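PDB 4A39: metallo-carboxypeptidase from Pseudomonas aeruginosa, which probably acts as a zinc-dependent carboxypeptidase of the M14 family, removing C-terminal residues from peptides or proteins, as cytosolic carboxypeptidases do. Local coordinates for residues A[173-178]-A[187-192]; A[347-352]-A[370-375]. All coordinates share one frame; numbering follows the deposited sequence.

Interaction 1 (A[173-178]-A[187-192])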
# COMPACT_ATOMS: atom_id res chain seq x y z
N LEU A 173 12.74 -12.86 6.86
CA LEU A 173 11.36 -12.56 6.46
C LEU A 173 11.29 -11.16 5.84
O LEU A 173 11.50 -10.16 6.53
CB LEU A 173 10.44 -12.64 7.68
CG LEU A 173 10.65 -13.84 8.61
CD1 LEU A 173 9.55 -13.83 9.66
CD2 LEU A 173 10.62 -15.15 7.83
N TRP A 174 10.98 -11.12 4.55
CA TRP A 174 10.90 -9.86 3.82
C TRP A 174 9.50 -9.30 3.61
O TRP A 174 8.57 -10.02 3.23
CB TRP A 174 11.55 -10.01 2.45
CG TRP A 174 13.03 -10.24 2.48
CD1 TRP A 174 13.69 -11.35 2.94
CD2 TRP A 174 14.03 -9.35 1.99
NE1 TRP A 174 15.05 -11.19 2.77
CE2 TRP A 174 15.28 -9.98 2.19
CE3 TRP A 174 14.00 -8.07 1.41
CZ2 TRP A 174 16.49 -9.37 1.82
CZ3 TRP A 174 15.20 -7.47 1.04
CH2 TRP A 174 16.43 -8.12 1.24
N VAL A 175 9.38 -7.99 3.83
CA VAL A 175 8.13 -7.28 3.62
C VAL A 175 8.44 -5.94 2.97
O VAL A 175 9.18 -5.14 3.54
CB VAL A 175 7.40 -7.00 4.95
CG1 VAL A 175 6.06 -6.34 4.68
CG2 VAL A 175 7.21 -8.30 5.71
N ILE A 176 7.91 -5.73 1.76
CA ILE A 176 8.12 -4.47 1.06
C ILE A 176 6.76 -3.85 0.75
O ILE A 176 5.76 -4.57 0.60
CB ILE A 176 8.93 -4.65 -0.26
CG1 ILE A 176 8.11 -5.40 -1.30
CG2 ILE A 176 10.23 -5.41 0.04
CD1 ILE A 176 8.80 -5.52 -2.64
N ALA A 177 6.72 -2.53 0.66
CA ALA A 177 5.44 -1.85 0.45
C ALA A 177 5.40 -0.71 -0.55
O ALA A 177 6.41 -0.07 -0.84
CB ALA A 177 4.92 -1.35 1.79
N GLN A 178 4.20 -0.48 -1.06
CA GLN A 178 3.88 0.60 -1.98
C GLN A 178 4.69 0.74 -3.26
O GLN A 178 5.16 1.84 -3.59
CB GLN A 178 3.86 1.93 -1.21
CG GLN A 178 2.64 2.82 -1.54
CD GLN A 178 2.47 3.98 -0.57
OE1 GLN A 178 2.50 3.79 0.64
NE2 GLN A 178 2.27 5.19 -1.10
N GLU A 187 2.02 1.70 3.02
CA GLU A 187 2.97 2.15 4.02
C GLU A 187 2.30 2.27 5.40
O GLU A 187 2.96 2.16 6.42
CB GLU A 187 3.67 3.46 3.62
CG GLU A 187 4.69 3.92 4.67
CD GLU A 187 5.88 4.69 4.10
OE1 GLU A 187 5.74 5.36 3.06
OE2 GLU A 187 6.96 4.61 4.72
N TRP A 188 0.98 2.50 5.43
CA TRP A 188 0.29 2.57 6.72
C TRP A 188 0.46 1.20 7.38
O TRP A 188 0.70 1.09 8.58
CB TRP A 188 -1.20 2.89 6.54
CG TRP A 188 -1.47 4.36 6.37
CD1 TRP A 188 -1.85 5.00 5.22
CD2 TRP A 188 -1.39 5.37 7.38
NE1 TRP A 188 -2.01 6.34 5.46
CE2 TRP A 188 -1.73 6.60 6.77
CE3 TRP A 188 -1.06 5.35 8.74
CZ2 TRP A 188 -1.76 7.81 7.48
CZ3 TRP A 188 -1.09 6.56 9.45
CH2 TRP A 188 -1.43 7.77 8.82
N PHE A 189 0.33 0.15 6.57
CA PHE A 189 0.49 -1.23 7.04
C PHE A 189 1.88 -1.37 7.67
O PHE A 189 2.04 -1.97 8.74
CB PHE A 189 0.32 -2.19 5.84
CG PHE A 189 0.64 -3.64 6.13
CD1 PHE A 189 1.96 -4.08 6.21
CD2 PHE A 189 -0.38 -4.58 6.27
CE1 PHE A 189 2.26 -5.43 6.41
CE2 PHE A 189 -0.10 -5.94 6.46
CZ PHE A 189 1.23 -6.36 6.53
N MET A 190 2.89 -0.82 7.01
CA MET A 190 4.26 -0.89 7.51
C MET A 190 4.42 -0.13 8.83
O MET A 190 5.17 -0.56 9.70
CB MET A 190 5.23 -0.33 6.46
CG MET A 190 5.19 -1.07 5.13
SD MET A 190 5.63 -2.83 5.25
CE MET A 190 7.41 -2.73 5.40
N GLU A 191 3.73 1.00 8.97
CA GLU A 191 3.82 1.77 10.21
C GLU A 191 3.30 0.94 11.39
O GLU A 191 3.87 0.97 12.48
CB GLU A 191 3.03 3.08 10.11
CG GLU A 191 3.02 3.89 11.41
CD GLU A 191 2.34 5.24 11.27
OE1 GLU A 191 2.75 6.03 10.40
OE2 GLU A 191 1.40 5.51 12.04
N GLY A 192 2.22 0.20 11.17
CA GLY A 192 1.66 -0.62 12.23
C GLY A 192 2.61 -1.73 12.62
O GLY A 192 2.80 -2.03 13.81
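Met190 lies against the strand residues Val175 and Ala177, and here the packing is tightest: Ala177 CB and Met190 CG are only 3.4 Å apart, closer than two carbons usually come. Bends at both of its outer torsions fold the thioether of Met190 along the strand, past Val175 and running against it. Val175 CG1, held anti to its backbone nitrogen (chi1 -177°), meets Met190 SD at 3.6 Å. The methyl beyond, Met190 CE, rests 3.5 Å from Val175 O. The looser part is the flank toward Phe189, where Val175 CG1 approaches CE1 of the ring obliquely and no nearer than 4.3 Å. This side is not open to solvent, for all the touching residues are buried.

At the other end of the contact the chain leaves the strand through the left-handed conformation of Gln178. Gln178 OE1 accepts a hydrogen bond from the backbone N-H of Glu187, N to OE1 3.2 Å, with the donor in the carbonyl plane and a rather bent angle of 140° at the hydrogen. Both amide ends of Gln178 are engaged, OE1 on the first turn of the helix and NE2 on Pro181 O of the loop that carries the zinc ligands His180 and Glu183. The carboxylate of Glu187 turns elsewhere, to Arg128, His131 and Asn219.

The strand and helix segments run at 138° to each other. Strand 171-177 is flanked by parallel strands 212-217 and 268-275 in the central sheet, while helix 185-196 meets helix 366-383 through Trp188 and Phe189.

Interaction 2 (A[347-352]-A[370-375]). With GEM ((2-guanidinoethylmercapto)succinic acid), chain D.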
# COMPACT_ATOMS: atom_id res chain seq x y z
N ILE A 347 -0.25 -8.87 -0.65
CA ILE A 347 -1.32 -8.56 0.30
C ILE A 347 -2.10 -7.39 -0.28
O ILE A 347 -1.51 -6.39 -0.69
CB ILE A 347 -0.76 -8.17 1.70
CG1 ILE A 347 0.02 -9.35 2.30
CG2 ILE A 347 -1.90 -7.77 2.62
CD1 ILE A 347 -0.81 -10.60 2.53
N GLU A 348 -3.42 -7.53 -0.31
CA GLU A 348 -4.28 -6.50 -0.88
C GLU A 348 -5.31 -5.93 0.08
O GLU A 348 -6.17 -6.65 0.59
CB GLU A 348 -5.01 -7.06 -2.10
CG GLU A 348 -4.11 -7.50 -3.25
CD GLU A 348 -3.53 -6.34 -4.03
OE1 GLU A 348 -4.00 -5.20 -3.85
OE2 GLU A 348 -2.60 -6.58 -4.83
N MET A 349 -5.23 -4.63 0.33
CA MET A 349 -6.18 -3.93 1.19
C MET A 349 -7.04 -3.07 0.27
O MET A 349 -6.56 -2.54 -0.73
CB MET A 349 -5.45 -3.07 2.22
CG MET A 349 -4.74 -3.87 3.30
SD MET A 349 -3.67 -2.81 4.29
CE MET A 349 -2.20 -2.76 3.21
N PRO A 350 -8.33 -2.91 0.61
CA PRO A 350 -9.26 -2.12 -0.20
C PRO A 350 -9.23 -0.60 -0.07
O PRO A 350 -8.96 -0.06 0.99
CB PRO A 350 -10.61 -2.67 0.21
CG PRO A 350 -10.41 -2.88 1.69
CD PRO A 350 -9.03 -3.53 1.75
N PHE A 351 -9.53 0.08 -1.18
CA PHE A 351 -9.64 1.54 -1.18
C PHE A 351 -11.04 1.87 -0.68
O PHE A 351 -11.31 2.99 -0.25
CB PHE A 351 -9.48 2.12 -2.59
CG PHE A 351 -8.06 2.34 -3.00
CD1 PHE A 351 -7.32 1.31 -3.58
CD2 PHE A 351 -7.44 3.56 -2.78
CE1 PHE A 351 -5.99 1.51 -3.95
CE2 PHE A 351 -6.11 3.77 -3.14
CZ PHE A 351 -5.38 2.74 -3.73
N LYS A 352 -11.94 0.88 -0.75
CA LYS A 352 -13.32 1.03 -0.30
C LYS A 352 -13.36 0.65 1.18
O LYS A 352 -12.67 1.27 1.98
CB LYS A 352 -14.24 0.12 -1.14
CG LYS A 352 -14.31 0.51 -2.62
CD LYS A 352 -15.08 -0.52 -3.44
CE LYS A 352 -15.16 -0.10 -4.91
NZ LYS A 352 -15.90 -1.12 -5.72
N LYS A 370 -2.71 -0.35 9.73
CA LYS A 370 -1.70 -0.53 10.77
C LYS A 370 -2.00 -1.79 11.57
O LYS A 370 -1.10 -2.56 11.88
CB LYS A 370 -1.69 0.68 11.71
CG LYS A 370 -1.12 1.95 11.09
CD LYS A 370 -1.13 3.14 12.04
CE LYS A 370 -0.23 2.91 13.24
NZ LYS A 370 -0.14 4.15 14.06
N ARG A 371 -3.28 -2.00 11.88
CA ARG A 371 -3.69 -3.17 12.66
C ARG A 371 -3.43 -4.46 11.90
O ARG A 371 -2.99 -5.46 12.47
CB ARG A 371 -5.18 -3.07 13.03
CG ARG A 371 -5.57 -3.88 14.26
CD ARG A 371 -6.68 -4.88 13.97
NE ARG A 371 -7.89 -4.27 13.41
CZ ARG A 371 -8.65 -3.37 14.03
NH1 ARG A 371 -8.34 -2.96 15.25
NH2 ARG A 371 -9.72 -2.89 13.42
N LEU A 372 -3.70 -4.45 10.59
CA LEU A 372 -3.48 -5.64 9.79
C LEU A 372 -1.99 -5.98 9.82
O LEU A 372 -1.61 -7.16 9.85
CB LEU A 372 -3.94 -5.43 8.35
CG LEU A 372 -3.81 -6.64 7.41
CD1 LEU A 372 -4.76 -7.75 7.84
CD2 LEU A 372 -4.12 -6.21 5.99
N GLY A 373 -1.14 -4.96 9.82
CA GLY A 373 0.29 -5.19 9.86
C GLY A 373 0.67 -5.91 11.14
O GLY A 373 1.50 -6.82 11.14
N GLN A 374 0.04 -5.52 12.24
CA GLN A 374 0.32 -6.14 13.52
C GLN A 374 -0.23 -7.57 13.57
O GLN A 374 0.40 -8.45 14.17
CB GLN A 374 -0.27 -5.29 14.65
CG GLN A 374 0.36 -3.91 14.71
CD GLN A 374 -0.20 -3.05 15.83
OE1 GLN A 374 -1.40 -2.78 15.87
NE2 GLN A 374 0.67 -2.62 16.73
N ASP A 375 -1.37 -7.81 12.94
CA ASP A 375 -1.94 -9.16 12.95
C ASP A 375 -1.14 -10.09 12.06
O ASP A 375 -1.09 -11.30 12.29
CB ASP A 375 -3.42 -9.13 12.52
CG ASP A 375 -4.31 -8.46 13.55
OD1 ASP A 375 -4.00 -8.55 14.76
OD2 ASP A 375 -5.32 -7.85 13.16
C8 GEM D . -1.19 -6.53 -8.61
S7 GEM D . -0.11 -7.01 -7.21
C6 GEM D . -0.29 -8.83 -7.26
C5 GEM D . -1.63 -9.33 -7.80
N3 GEM D . -1.73 -9.09 -9.25
C1 GEM D . -1.79 -10.13 -10.08
N4 GEM D . -1.76 -11.37 -9.58
N2 GEM D . -1.88 -9.94 -11.39
C9 GEM D . -0.42 -5.74 -9.67
O14 GEM D . 0.81 -5.62 -9.52
O15 GEM D . -1.09 -5.27 -10.61
C10 GEM D . -2.40 -5.74 -8.11
C11 GEM D . -1.99 -4.43 -7.43
O12 GEM D . -2.45 -4.20 -6.29
O13 GEM D . -1.23 -3.67 -8.08
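Both carboxylate oxygens of Glu348 crowd round one carboxylate oxygen of the bound (2-guanidinoethylmercapto)succinic acid (GEM), with Glu348 OE2 2.8 Å and OE1 3.1 Å from O12 of GEM. The side chain is bent at its second torsion (chi2 -74°), which carries the carboxylate to the inhibitor on the strand face turned from helix 366-383. Arg231, Asn240 and Arg241 also hydrogen-bond the ligand.

The neighbours of Glu348 point the other way, into the apolar contact with the helix. Leu372 CD2 alone does the touching for segment 370-375, lying alongside the thioether of Met349, 3.6 Å from CG and 3.8 Å from SD. The two side chains pass one another in opposite directions. Toward Ile347 the fit is looser, CG2 standing 4.3 Å from the same Leu372 CD2. Phe189 of helix 185-196 joins this apolar cluster, touching both Met349 and Leu372.

One strand thus has a polar face at the ligand and an apolar face under a helix. This is the arrangement of the zinc carboxypeptidase fold, in which a glutamate on a strand of the central sheet, Glu348 here, is the predicted proton donor/acceptor.

Overall arrangement
The chain first builds its N-terminal nine-strand sheet, then enters the mixed seven-strand sheet to which both contacts belong. Interaction 1 closes first, over eight residues that leave strand 171-177, bring in His180 and Glu183 and enter helix 185-196. Much later, interaction 2 closes a connection of 17 residues between strand 343-350 and helix 366-383. The two loops follow in series, neither nested nor crossed. In the sheet, strand 268-275, bearing the zinc ligand His273, runs between the two strands involved. The helices also meet directly: Glu191 forms a salt bridge with Lys370, and Phe189 packs on Gly373, with the contact centres about 10 Å apart.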